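Local atomic coordinates of Cas13d (PDB entry 6IV9), a protein that binds a CRISPR RNA and, with its two HEPN domains, matures that guide and cleaves target RNA. Residues Y71-Y85 with Q96-G108. The protein carries 2 engineered substitutions. Sequence-based numbering, arbitrary orientation.
Sequences YITSFGKGNSAVLEY and QLSSKDNSNIELG. With nucleotides of chain B.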
ATOM      1  N   TYR A  71      27.871  -4.938 -18.878  1.00 27.60           N
ATOM      2  CA  TYR A  71      27.170  -6.228 -18.995  1.00 25.94           C
ATOM      3  C   TYR A  71      25.748  -5.912 -19.425  1.00 29.20           C
ATOM      4  O   TYR A  71      25.084  -5.196 -18.726  1.00 30.74           O
ATOM      5  CB  TYR A  71      27.222  -6.998 -17.680  1.00 26.87           C
ATOM      6  CG  TYR A  71      28.626  -7.210 -17.193  1.00 30.18           C
ATOM      7  CD1 TYR A  71      29.255  -6.270 -16.409  1.00 30.52           C
ATOM      8  CD2 TYR A  71      29.331  -8.331 -17.560  1.00 35.81           C
ATOM      9  CE1 TYR A  71      30.550  -6.454 -15.977  1.00 34.82           C
ATOM     10  CE2 TYR A  71      30.629  -8.533 -17.141  1.00 35.73           C
ATOM     11  CZ  TYR A  71      31.240  -7.587 -16.350  1.00 40.23           C
ATOM     12  OH  TYR A  71      32.519  -7.785 -15.945  1.00 42.35           O
ATOM     13  N   ILE A  72      25.336  -6.486 -20.535  1.00 26.14           N
ATOM     14  CA  ILE A  72      23.989  -6.263 -21.105  1.00 26.02           C
ATOM     15  C   ILE A  72      23.106  -7.448 -20.732  1.00 28.00           C
ATOM     16  O   ILE A  72      23.508  -8.563 -20.952  1.00 27.61           O
ATOM     17  CB  ILE A  72      24.119  -6.102 -22.624  1.00 30.51           C
ATOM     18  CG1 ILE A  72      24.967  -4.875 -22.955  1.00 32.99           C
ATOM     19  CG2 ILE A  72      22.762  -6.063 -23.280  1.00 32.09           C
ATOM     20  CD1 ILE A  72      25.032  -4.539 -24.400  1.00 37.47           C
ATOM     21  N   THR A  73      21.934  -7.177 -20.178  1.00 24.86           N
ATOM     22  CA  THR A  73      21.018  -8.272 -19.817  1.00 23.23           C
ATOM     23  C   THR A  73      19.714  -8.117 -20.595  1.00 24.00           C
ATOM     24  O   THR A  73      19.403  -7.035 -21.027  1.00 24.34           O
ATOM     25  CB  THR A  73      20.704  -8.312 -18.318  1.00 28.91           C
ATOM     26  OG1 THR A  73      19.954  -7.152 -17.987  1.00 26.93           O
ATOM     27  CG2 THR A  73      21.925  -8.426 -17.438  1.00 29.71           C
ATOM     28  N   SER A  74      19.025  -9.224 -20.779  1.00 24.40           N
ATOM     29  CA  SER A  74      17.710  -9.248 -21.453  1.00 24.29           C
ATOM     30  C   SER A  74      16.679  -9.795 -20.469  1.00 24.92           C
ATOM     31  O   SER A  74      17.044 -10.285 -19.427  1.00 25.91           O
ATOM     32  CB  SER A  74      17.723 -10.017 -22.742  1.00 27.47           C
ATOM     33  OG  SER A  74      17.864 -11.396 -22.520  1.00 29.06           O
ATOM     34  N   PHE A  75      15.415  -9.662 -20.806  1.00 25.89           N
ATOM     35  CA  PHE A  75      14.389 -10.137 -19.865  1.00 27.00           C
ATOM     36  C   PHE A  75      14.190 -11.640 -19.970  1.00 29.54           C
ATOM     37  O   PHE A  75      13.940 -12.163 -21.027  1.00 29.52           O
ATOM     38  CB  PHE A  75      13.048  -9.469 -20.150  1.00 26.40           C
ATOM     39  CG  PHE A  75      13.042  -7.986 -19.930  1.00 26.11           C
ATOM     40  CD1 PHE A  75      12.827  -7.457 -18.677  1.00 25.49           C
ATOM     41  CD2 PHE A  75      13.226  -7.123 -20.987  1.00 26.33           C
ATOM     42  CE1 PHE A  75      12.806  -6.091 -18.485  1.00 23.65           C
ATOM     43  CE2 PHE A  75      13.201  -5.755 -20.794  1.00 24.99           C
ATOM     44  CZ  PHE A  75      12.998  -5.246 -19.539  1.00 27.52           C
ATOM     45  N   GLY A  76      14.283 -12.279 -18.822  1.00 25.13           N
ATOM     46  CA  GLY A  76      13.897 -13.680 -18.645  1.00 27.80           C
ATOM     47  C   GLY A  76      12.462 -13.717 -18.138  1.00 29.73           C
ATOM     48  O   GLY A  76      11.746 -12.747 -18.324  1.00 27.93           O
ATOM     49  N   LYS A  77      12.053 -14.818 -17.529  1.00 29.05           N
ATOM     50  CA  LYS A  77      10.690 -14.908 -16.971  1.00 33.84           C
ATOM     51  C   LYS A  77      10.588 -13.947 -15.788  1.00 31.09           C
ATOM     52  O   LYS A  77      11.510 -13.889 -15.008  1.00 32.50           O
ATOM     53  CB  LYS A  77      10.379 -16.334 -16.521  1.00 37.54           C
ATOM     54  CG  LYS A  77       8.899 -16.648 -16.374  1.00 52.11           C
ATOM     55  CD  LYS A  77       8.577 -17.877 -15.558  1.00 64.08           C
ATOM     56  CE  LYS A  77       7.101 -17.998 -15.233  1.00 72.05           C
ATOM     57  NZ  LYS A  77       6.550 -16.771 -14.619  1.00 67.34           N
ATOM     58  N   GLY A  78       9.493 -13.206 -15.709  1.00 31.13           N
ATOM     59  CA  GLY A  78       9.281 -12.300 -14.572  1.00 29.86           C
ATOM     60  C   GLY A  78      10.411 -11.305 -14.436  1.00 29.96           C
ATOM     61  O   GLY A  78      10.664 -10.585 -15.378  1.00 28.65           O
ATOM     62  N   ASN A  79      11.043 -11.283 -13.270  1.00 25.91           N
ATOM     63  CA  ASN A  79      12.130 -10.324 -12.983  1.00 25.25           C
ATOM     64  C   ASN A  79      13.514 -10.924 -13.248  1.00 26.61           C
ATOM     65  O   ASN A  79      14.480 -10.274 -12.959  1.00 27.68           O
ATOM     66  CB  ASN A  79      12.019  -9.713 -11.591  1.00 28.37           C
ATOM     67  CG  ASN A  79      12.825  -8.443 -11.516  1.00 39.00           C
ATOM     68  OD1 ASN A  79      12.940  -7.731 -12.499  1.00 38.02           O
ATOM     69  ND2 ASN A  79      13.422  -8.181 -10.377  1.00 33.14           N
ATOM     70  N   SER A  80      13.572 -12.126 -13.786  1.00 26.23           N
ATOM     71  CA  SER A  80      14.870 -12.768 -14.079  1.00 29.83           C
ATOM     72  C   SER A  80      15.622 -12.032 -15.184  1.00 27.98           C
ATOM     73  O   SER A  80      15.002 -11.599 -16.124  1.00 28.42           O
ATOM     74  CB  SER A  80      14.679 -14.181 -14.436  1.00 33.15           C
ATOM     75  OG  SER A  80      14.023 -14.828 -13.383  1.00 38.77           O
ATOM     76  N   ALA A  81      16.940 -11.994 -15.043  1.00 31.04           N
ATOM     77  CA  ALA A  81      17.860 -11.355 -15.999  1.00 30.87           C
ATOM     78  C   ALA A  81      18.626 -12.432 -16.764  1.00 32.88           C
ATOM     79  O   ALA A  81      19.027 -13.391 -16.161  1.00 34.19           O
ATOM     80  CB  ALA A  81      18.821 -10.467 -15.268  1.00 30.00           C
ATOM     81  N   VAL A  82      18.742 -12.274 -18.073  1.00 31.34           N
ATOM     82  CA  VAL A  82      19.564 -13.203 -18.885  1.00 31.43           C
ATOM     83  C   VAL A  82      20.825 -12.419 -19.236  1.00 28.21           C
ATOM     84  O   VAL A  82      20.704 -11.425 -19.916  1.00 26.93           O
ATOM     85  CB  VAL A  82      18.823 -13.634 -20.160  1.00 33.16           C
ATOM     86  CG1 VAL A  82      19.726 -14.397 -21.102  1.00 38.89           C
ATOM     87  CG2 VAL A  82      17.577 -14.427 -19.852  1.00 36.17           C
ATOM     88  N   LEU A  83      21.976 -12.835 -18.726  1.00 26.17           N
ATOM     89  CA  LEU A  83      23.207 -12.109 -19.102  1.00 29.72           C
ATOM     90  C   LEU A  83      23.437 -12.396 -20.583  1.00 30.82           C
ATOM     91  O   LEU A  83      23.490 -13.554 -20.956  1.00 33.62           O
ATOM     92  CB  LEU A  83      24.376 -12.598 -18.253  1.00 32.09           C
ATOM     93  CG  LEU A  83      24.609 -11.802 -16.981  1.00 37.76           C
ATOM     94  CD1 LEU A  83      25.517 -12.553 -16.028  1.00 44.40           C
ATOM     95  CD2 LEU A  83      25.176 -10.449 -17.318  1.00 39.91           C
ATOM     96  N   GLU A  84      23.548 -11.355 -21.384  1.00 28.96           N
ATOM     97  CA  GLU A  84      23.684 -11.573 -22.834  1.00 29.92           C
ATOM     98  C   GLU A  84      25.109 -11.299 -23.293  1.00 28.43           C
ATOM     99  O   GLU A  84      25.673 -12.132 -23.976  1.00 30.88           O
ATOM    100  CB  GLU A  84      22.742 -10.630 -23.574  1.00 29.73           C
ATOM    101  CG  GLU A  84      21.276 -10.977 -23.412  1.00 31.04           C
ATOM    102  CD  GLU A  84      20.744 -12.011 -24.385  1.00 34.91           C
ATOM    103  OE1 GLU A  84      21.532 -12.571 -25.114  1.00 33.99           O
ATOM    104  OE2 GLU A  84      19.553 -12.235 -24.396  1.00 32.34           O
ATOM    105  N   TYR A  85      25.636 -10.129 -22.969  1.00 27.49           N
ATOM    106  CA  TYR A  85      26.978  -9.799 -23.482  1.00 27.53           C
ATOM    107  C   TYR A  85      27.822  -9.061 -22.461  1.00 31.01           C
ATOM    108  O   TYR A  85      27.304  -8.371 -21.629  1.00 29.84           O
ATOM    109  CB  TYR A  85      26.863  -8.855 -24.676  1.00 30.55           C
ATOM    110  CG  TYR A  85      26.142  -9.436 -25.856  1.00 30.40           C
ATOM    111  CD1 TYR A  85      24.776  -9.324 -25.964  1.00 31.47           C
ATOM    112  CD2 TYR A  85      26.821 -10.103 -26.852  1.00 36.01           C
ATOM    113  CE1 TYR A  85      24.092  -9.857 -27.032  1.00 33.06           C
ATOM    114  CE2 TYR A  85      26.155 -10.639 -27.932  1.00 35.81           C
ATOM    115  CZ  TYR A  85      24.784 -10.526 -28.014  1.00 41.59           C
ATOM    116  OH  TYR A  85      24.102 -11.048 -29.063  1.00 44.97           O
ATOM    117  N   GLN A  96      29.755 -12.950 -26.061  1.00 33.43           N
ATOM    118  CA  GLN A  96      28.382 -13.405 -25.787  1.00 35.78           C
ATOM    119  C   GLN A  96      28.417 -14.356 -24.595  1.00 40.48           C
ATOM    120  O   GLN A  96      29.194 -15.297 -24.621  1.00 38.62           O
ATOM    121  CB  GLN A  96      27.757 -14.063 -27.008  1.00 40.33           C
ATOM    122  CG  GLN A  96      26.323 -14.485 -26.773  1.00 37.73           C
ATOM    123  CD  GLN A  96      25.626 -14.885 -28.046  1.00 42.29           C
ATOM    124  OE1 GLN A  96      26.072 -14.582 -29.138  1.00 43.76           O
ATOM    125  NE2 GLN A  96      24.518 -15.573 -27.902  1.00 39.15           N
ATOM    126  N   LEU A  97      27.617 -14.057 -23.581  1.00 29.71           N
ATOM    127  CA  LEU A  97      27.531 -14.883 -22.356  1.00 35.47           C
ATOM    128  C   LEU A  97      26.350 -15.845 -22.472  1.00 35.42           C
ATOM    129  O   LEU A  97      26.395 -16.900 -21.869  1.00 38.36           O
ATOM    130  CB  LEU A  97      27.343 -13.948 -21.161  1.00 34.30           C
ATOM    131  CG  LEU A  97      28.386 -12.853 -21.008  1.00 36.03           C
ATOM    132  CD1 LEU A  97      28.043 -11.917 -19.873  1.00 35.77           C
ATOM    133  CD2 LEU A  97      29.752 -13.449 -20.790  1.00 39.59           C
ATOM    134  N   SER A  98      25.314 -15.430 -23.189  1.00 32.34           N
ATOM    135  CA  SER A  98      24.092 -16.240 -23.367  1.00 35.37           C
ATOM    136  C   SER A  98      24.310 -17.393 -24.350  1.00 44.42           C
ATOM    137  O   SER A  98      25.146 -17.281 -25.226  1.00 38.49           O
ATOM    138  CB  SER A  98      22.954 -15.380 -23.808  1.00 33.49           C
ATOM    139  OG  SER A  98      23.253 -14.731 -25.020  1.00 33.46           O
ATOM    140  N   SER A  99      23.557 -18.467 -24.145  1.00 45.73           N
ATOM    141  CA  SER A  99      23.533 -19.636 -25.053  1.00 49.46           C
ATOM    142  C   SER A  99      22.691 -19.275 -26.275  1.00 51.31           C
ATOM    143  O   SER A  99      21.938 -18.325 -26.213  1.00 45.72           O
ATOM    144  CB  SER A  99      22.941 -20.811 -24.365  1.00 45.66           C
ATOM    145  OG  SER A  99      21.567 -20.598 -24.145  1.00 46.16           O
ATOM    146  N   LYS A 100      22.776 -20.066 -27.333  1.00 50.05           N
ATOM    147  CA  LYS A 100      21.972 -19.786 -28.544  1.00 55.05           C
ATOM    148  C   LYS A 100      20.488 -19.871 -28.196  1.00 52.06           C
ATOM    149  O   LYS A 100      19.726 -19.129 -28.766  1.00 58.83           O
ATOM    150  CB  LYS A 100      22.268 -20.812 -29.636  1.00 63.87           C
ATOM    151  CG  LYS A 100      21.312 -20.777 -30.814  1.00 74.57           C
ATOM    152  CD  LYS A 100      21.976 -21.180 -32.112  1.00 80.10           C
ATOM    153  CE  LYS A 100      22.405 -22.627 -32.122  1.00 78.68           C
ATOM    154  NZ  LYS A 100      22.865 -23.046 -33.467  1.00 84.93           N
ATOM    155  N   ASP A 101      20.099 -20.834 -27.375  1.00 52.42           N
ATOM    156  CA  ASP A 101      18.680 -20.989 -26.984  1.00 58.96           C
ATOM    157  C   ASP A 101      18.191 -19.848 -26.082  1.00 57.50           C
ATOM    158  O   ASP A 101      17.089 -19.385 -26.292  1.00 51.44           O
ATOM    159  CB  ASP A 101      18.467 -22.327 -26.285  1.00 64.99           C
ATOM    160  CG  ASP A 101      18.420 -23.511 -27.238  1.00 75.43           C
ATOM    161  OD1 ASP A 101      18.089 -23.310 -28.413  1.00 74.36           O
ATOM    162  OD2 ASP A 101      18.707 -24.623 -26.785  1.00 83.78           O
ATOM    163  N   ASN A 102      18.960 -19.474 -25.066  1.00 46.40           N
ATOM    164  CA  ASN A 102      18.545 -18.418 -24.105  1.00 47.69           C
ATOM    165  C   ASN A 102      18.570 -16.992 -24.676  1.00 41.63           C
ATOM    166  O   ASN A 102      17.832 -16.174 -24.171  1.00 37.46           O
ATOM    167  CB  ASN A 102      19.310 -18.503 -22.788  1.00 50.05           C
ATOM    168  CG  ASN A 102      19.209 -19.874 -22.162  1.00 61.77           C
ATOM    169  OD1 ASN A 102      20.103 -20.291 -21.436  1.00 64.02           O
ATOM    170  ND2 ASN A 102      18.125 -20.576 -22.440  1.00 53.17           N
ATOM    171  N   SER A 103      19.399 -16.717 -25.675  1.00 37.48           N
ATOM    172  CA  SER A 103      19.584 -15.323 -26.151  1.00 36.07           C
ATOM    173  C   SER A 103      18.298 -14.698 -26.696  1.00 36.88           C
ATOM    174  O   SER A 103      17.622 -15.332 -27.469  1.00 35.89           O
ATOM    175  CB  SER A 103      20.712 -15.221 -27.121  1.00 35.92           C
ATOM    176  OG  SER A 103      20.990 -13.874 -27.399  1.00 34.50           O
ATOM    177  N   ASN A 104      18.040 -13.451 -26.302  1.00 30.13           N
ATOM    178  CA  ASN A 104      16.834 -12.700 -26.721  1.00 29.86           C
ATOM    179  C   ASN A 104      17.187 -11.510 -27.609  1.00 27.22           C
ATOM    180  O   ASN A 104      16.299 -10.978 -28.238  1.00 28.46           O
ATOM    181  CB  ASN A 104      16.076 -12.201 -25.499  1.00 28.03           C
ATOM    182  CG  ASN A 104      15.598 -13.367 -24.678  1.00 34.62           C
ATOM    183  OD1 ASN A 104      15.023 -14.287 -25.222  1.00 33.94           O
ATOM    184  ND2 ASN A 104      15.872 -13.354 -23.393  1.00 32.76           N
ATOM    185  N   ILE A 105      18.444 -11.102 -27.614  1.00 27.26           N
ATOM    186  CA  ILE A 105      18.829  -9.917 -28.408  1.00 27.72           C
ATOM    187  C   ILE A 105      20.152 -10.183 -29.109  1.00 32.92           C
ATOM    188  O   ILE A 105      20.934 -10.956 -28.604  1.00 32.08           O
ATOM    189  CB  ILE A 105      18.908  -8.681 -27.509  1.00 30.64           C
ATOM    190  CG1 ILE A 105      19.861  -8.905 -26.341  1.00 32.68           C
ATOM    191  CG2 ILE A 105      17.525  -8.275 -27.044  1.00 32.77           C
ATOM    192  CD1 ILE A 105      20.059  -7.699 -25.481  1.00 35.30           C
ATOM    193  N   GLU A 106      20.341  -9.526 -30.245  1.00 35.39           N
ATOM    194  CA  GLU A 106      21.575  -9.637 -31.051  1.00 32.51           C
ATOM    195  C   GLU A 106      22.281  -8.293 -30.956  1.00 31.11           C
ATOM    196  O   GLU A 106      21.656  -7.299 -31.225  1.00 32.56           O
ATOM    197  CB  GLU A 106      21.214  -9.963 -32.495  1.00 38.85           C
ATOM    198  CG  GLU A 106      22.388  -9.923 -33.432  1.00 50.22           C
ATOM    199  CD  GLU A 106      22.578 -11.179 -34.257  1.00 64.14           C
ATOM    200  OE1 GLU A 106      21.575 -11.807 -34.615  1.00 72.91           O
ATOM    201  OE2 GLU A 106      23.728 -11.517 -34.545  1.00 77.44           O
ATOM    202  N   LEU A 107      23.528  -8.294 -30.520  1.00 29.16           N
ATOM    203  CA  LEU A 107      24.261  -7.026 -30.406  1.00 32.06           C
ATOM    204  C   LEU A 107      24.892  -6.685 -31.750  1.00 38.14           C
ATOM    205  O   LEU A 107      25.529  -7.529 -32.340  1.00 36.34           O
ATOM    206  CB  LEU A 107      25.322  -7.149 -29.316  1.00 36.54           C
ATOM    207  CG  LEU A 107      25.850  -5.838 -28.751  1.00 40.97           C
ATOM    208  CD1 LEU A 107      24.726  -5.003 -28.199  1.00 42.90           C
ATOM    209  CD2 LEU A 107      26.893  -6.086 -27.681  1.00 37.69           C
ATOM    210  N   GLY A 108      24.684  -5.463 -32.188  1.00 34.74           N
ATOM    211  CA  GLY A 108      25.283  -4.974 -33.428  1.00 41.47           C
ATOM    212  C   GLY A 108      26.527  -4.177 -33.107  1.00 39.20           C
ATOM    213  O   GLY A 108      27.303  -4.605 -32.276  1.00 43.16           O
TER
ATOM    214  P     C B  30       7.930   0.333 -16.627  1.00 27.69           P
ATOM    215  OP1   C B  30       6.922   1.127 -17.279  1.00 26.58           O
ATOM    216  OP2   C B  30       7.680  -0.331 -15.336  1.00 25.43           O
ATOM    217  O5'   C B  30       8.369  -0.887 -17.543  1.00 24.64           O
ATOM    218  C5'   C B  30       8.555  -0.714 -18.953  1.00 23.89           C
ATOM    219  C4'   C B  30       8.569  -2.061 -19.627  1.00 22.02           C
ATOM    220  O4'   C B  30       9.693  -2.857 -19.173  1.00 25.23           O
ATOM    221  C3'   C B  30       7.394  -2.991 -19.427  1.00 23.87           C
ATOM    222  O3'   C B  30       6.268  -2.556 -20.167  1.00 27.22           O
ATOM    223  C2'   C B  30       7.982  -4.300 -19.966  1.00 25.19           C
ATOM    224  O2'   C B  30       7.959  -4.368 -21.388  1.00 25.88           O
ATOM    225  C1'   C B  30       9.411  -4.213 -19.433  1.00 22.82           C
ATOM    226  N1    C B  30       9.628  -4.987 -18.206  1.00 23.53           N
ATOM    227  C2    C B  30       9.658  -6.362 -18.363  1.00 25.04           C
ATOM    228  O2    C B  30       9.516  -6.829 -19.504  1.00 24.43           O
ATOM    229  N3    C B  30       9.840  -7.147 -17.278  1.00 22.88           N
ATOM    230  C4    C B  30      10.070  -6.595 -16.085  1.00 26.46           C
ATOM    231  N4    C B  30      10.355  -7.406 -15.080  1.00 26.05           N
ATOM    232  C5    C B  30      10.090  -5.179 -15.902  1.00 25.76           C
ATOM    233  C6    C B  30       9.940  -4.420 -17.001  1.00 24.41           C
ATOM    234  P     A B  29      10.649   2.477 -11.600  1.00 27.57           P
ATOM    235  OP1   A B  29      10.179   1.397 -10.807  1.00 24.45           O
ATOM    236  OP2   A B  29      12.021   3.025 -11.462  1.00 27.68           O
ATOM    237  O5'   A B  29      10.403   1.992 -13.098  1.00 23.54           O
ATOM    238  C5'   A B  29      10.618   2.895 -14.186  1.00 23.78           C
ATOM    239  C4'   A B  29      11.172   2.111 -15.349  1.00 21.24           C
ATOM    240  O4'   A B  29      12.435   1.534 -14.928  1.00 23.67           O
ATOM    241  C3'   A B  29      10.348   0.901 -15.761  1.00 21.86           C
ATOM    242  O3'   A B  29       9.194   1.281 -16.519  1.00 23.92           O
ATOM    243  C2'   A B  29      11.402   0.099 -16.521  1.00 25.90           C
ATOM    244  O2'   A B  29      11.632   0.643 -17.818  1.00 26.83           O
ATOM    245  C1'   A B  29      12.632   0.318 -15.619  1.00 21.32           C
ATOM    246  N9    A B  29      12.761  -0.714 -14.636  1.00 21.13           N
ATOM    247  C8    A B  29      12.323  -0.732 -13.333  1.00 24.58           C
ATOM    248  N7    A B  29      12.447  -1.898 -12.762  1.00 21.93           N
ATOM    249  C5    A B  29      12.974  -2.707 -13.755  1.00 24.21           C
ATOM    250  C6    A B  29      13.286  -4.070 -13.795  1.00 26.37           C
ATOM    251  N6    A B  29      13.159  -4.888 -12.752  1.00 25.28           N
ATOM    252  N1    A B  29      13.779  -4.570 -14.954  1.00 26.39           N
ATOM    253  C2    A B  29      13.927  -3.746 -15.990  1.00 24.49           C
ATOM    254  N3    A B  29      13.643  -2.453 -16.079  1.00 24.10           N
ATOM    255  C4    A B  29      13.129  -1.999 -14.924  1.00 22.59           C
TER
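Leu107 lays its CB over one face of the Tyr85 ring, 3.7 Å from the centroid and nearly on the ring normal, a CH-pi contact at the apolar centre of two packed antiparallel sheets. A classic beta bulge in the 71-85 hairpin makes Glu84 and Tyr85 both face Ile72, and both side chains reach strand 105-108. Ile72 supplies two branches to this core: its CD1 meets Leu107 CD1 at 3.8 Å, while CG2 touches CD1 of Ile105; Phe117 of the next strand lies against both Ile105 and Leu107. The Tyr85 hydroxyl bridges the neighbouring backbone, giving its proton to Ile105 O, which lies at the ring edge, and accepting from Leu107 N. Farther out, Tyr85 and Gln96 form an antiparallel non-hydrogen-bonded pair, and Leu97 N donates to Glu84 O (2.8 Å). At the turn end of the hairpin, one face of the Phe75 ring lies against the base of C30 of the RNA (chain B), whose O2 sits above the ring centre, and Gly78 O accepts from that base's N4.

The arrangement illustrates how a carboxylate can tie a loop to a sheet. With chi2 bent to -85°, Glu84 folds its chain past Ile105 CG1 and delivers both oxygens to the 98-104 loop. OE1 accepts from Ser103 OG on the syn side and from Ser98 OG above the carboxylate plane; Lys120 also bonds Ser103 OG, a second-shell partner of the carboxylate. Glu84 OE2 takes Asn104 N on its syn lone pair at 2.7 Å and Ser74 OG on its anti one, and Ser74 OG in turn accepts from Asn104 ND2 at 2.9 Å, close to the amide plane.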